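Local structure of whirlin (Mus musculus, 6FDD) at residues S68-P72 / Q73-R77. The protein serves as a scaffold protein of the USH2 complex, needed for hearing and vision and for the elongation and maintenance of hair-cell stereocilia. Residues are numbered along the deposited sequence; the frame is centred on the assembly and turned at random.
Sequences SIISP and QDLDR
L75 lays its side chain against P72 CA and O at two overlapping type I turns, at the end of the loop after helix 62-67, that lead into helix 75-81 in the HHD2 domain, an all-helical part of whirlin. The first turn is closed by D74 N donating to S71 O at 2.8 Å, the second by a longer bond from L75 N to P72 O, 3.3 Å. P72 O also receives a water that accepts from D76 N, which joins the turn to the young helix. With CG turned away from its own carbonyl carbon (chi1 -74°), L75 splits its branches between two neighbours: CD1 lies 3.9 Å from P72 CA, while CD2 meets I70 CD1 at 3.8 Å. I70 CD1 also reaches the backbone of the second turn, 3.6 Å from D74 C, and this buried side chain also touches M46 of helix 43-53 and Y36 of helix 23-37. An alanine in place of L75 would probably leave I70 CD1 without its methyl partner and uncover P72 CA. D74 OD2 is hydrogen-bonded to Y36 OH, which also hydrogen-bonds to the S71 amide N, so helix 23-37 holds both ends of the first turn. At the outer side Q73 CG packs 3.4 Å from S71 OG, and one water joins that hydroxyl to Q73 N; a second donates to Q73 OE1 and lies 2.7 Å from S71 OG.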
loop_
_atom_site.group_PDB
_atom_site.type_symbol
_atom_site.label_atom_id
_atom_site.label_comp_id
_atom_site.label_asym_id
_atom_site.label_seq_id
_atom_site.Cartn_x
_atom_site.Cartn_y
_atom_site.Cartn_z
ATOM N N SER A 68 7.321 0.673 4.068
ATOM C CA SER A 68 8.749 0.516 3.775
ATOM C C SER A 68 9.166 0.976 2.364
ATOM O O SER A 68 10.349 1.238 2.153
ATOM C CB SER A 68 9.170 -0.931 4.002
ATOM O OG SER A 68 8.795 -1.362 5.299
ATOM N N ILE A 69 8.213 1.097 1.414
ATOM C CA ILE A 69 8.540 1.464 0.038
ATOM C C ILE A 69 8.124 2.905 -0.345
ATOM O O ILE A 69 8.481 3.349 -1.438
ATOM C CB ILE A 69 8.018 0.404 -0.989
ATOM C CG1 ILE A 69 6.483 0.226 -0.966
ATOM C CG2 ILE A 69 8.718 -0.945 -0.785
ATOM C CD1 ILE A 69 5.701 1.134 -1.895
ATOM N N ILE A 70 7.400 3.634 0.531
ATOM C CA ILE A 70 6.991 5.018 0.243
ATOM C C ILE A 70 8.146 6.020 0.520
ATOM O O ILE A 70 9.067 5.692 1.277
ATOM C CB ILE A 70 5.648 5.429 0.927
ATOM C CG1 ILE A 70 5.784 5.599 2.449
ATOM C CG2 ILE A 70 4.495 4.483 0.573
ATOM C CD1 ILE A 70 5.442 6.949 2.874
ATOM N N SER A 71 8.095 7.234 -0.092
ATOM C CA SER A 71 9.141 8.253 0.065
ATOM C C SER A 71 9.296 8.676 1.534
ATOM O O SER A 71 8.285 8.952 2.182
ATOM C CB SER A 71 8.848 9.469 -0.806
ATOM O OG SER A 71 9.848 10.460 -0.657
ATOM N N PRO A 72 10.539 8.723 2.086
ATOM C CA PRO A 72 10.714 9.116 3.503
ATOM C C PRO A 72 10.042 10.427 3.915
ATOM O O PRO A 72 9.538 10.514 5.036
ATOM C CB PRO A 72 12.238 9.188 3.665
ATOM C CG PRO A 72 12.760 8.254 2.642
ATOM C CD PRO A 72 11.840 8.405 1.460
ATOM N N GLN A 73 9.982 11.424 3.002
ATOM C CA GLN A 73 9.330 12.708 3.257
ATOM C C GLN A 73 7.784 12.567 3.416
ATOM O O GLN A 73 7.136 13.489 3.911
ATOM C CB GLN A 73 9.687 13.738 2.167
ATOM C CG GLN A 73 9.089 13.432 0.780
ATOM C CD GLN A 73 9.211 14.564 -0.227
ATOM O OE1 GLN A 73 9.442 14.330 -1.415
ATOM N NE2 GLN A 73 9.018 15.813 0.199
ATOM N N ASP A 74 7.215 11.428 2.996
ATOM C CA ASP A 74 5.763 11.163 3.095
ATOM C C ASP A 74 5.374 10.255 4.265
ATOM O O ASP A 74 4.180 9.976 4.441
ATOM C CB ASP A 74 5.240 10.565 1.768
ATOM C CG ASP A 74 5.159 11.558 0.628
ATOM O OD1 ASP A 74 5.329 12.777 0.881
ATOM O OD2 ASP A 74 4.952 11.121 -0.527
ATOM N N LEU A 75 6.366 9.775 5.062
ATOM C CA LEU A 75 6.089 8.851 6.169
ATOM C C LEU A 75 5.129 9.407 7.220
ATOM O O LEU A 75 4.221 8.688 7.625
ATOM C CB LEU A 75 7.379 8.323 6.835
ATOM C CG LEU A 75 8.132 7.279 6.019
ATOM C CD1 LEU A 75 9.523 7.035 6.587
ATOM C CD2 LEU A 75 7.365 5.959 5.963
ATOM N N ASP A 76 5.295 10.673 7.622
ATOM C CA ASP A 76 4.415 11.280 8.633
ATOM C C ASP A 76 2.979 11.391 8.115
ATOM O O ASP A 76 2.054 11.043 8.848
ATOM C CB ASP A 76 4.948 12.639 9.105
ATOM C CG ASP A 76 6.262 12.584 9.876
ATOM O OD1 ASP A 76 6.661 11.474 10.309
ATOM O OD2 ASP A 76 6.885 13.648 10.051
ATOM N N ARG A 77 2.801 11.804 6.836
ATOM C CA ARG A 77 1.468 11.859 6.222
ATOM C C ARG A 77 0.859 10.454 6.140
ATOM O O ARG A 77 -0.305 10.268 6.509
ATOM C CB ARG A 77 1.533 12.526 4.852
ATOM C CG ARG A 77 1.664 14.045 4.942
ATOM C CD ARG A 77 2.215 14.648 3.670
ATOM N NE ARG A 77 1.312 14.419 2.540
ATOM C CZ ARG A 77 1.575 14.739 1.279
ATOM N NH1 ARG A 77 2.727 15.319 0.958
ATOM N NH2 ARG A 77 0.690 14.484 0.327
HETATM O O HOH W 1 11.875 11.703 0.603
HETATM O O HOH W 2 9.707 12.036 -2.885
HETATM O O HOH W 3 7.757 12.221 6.914
#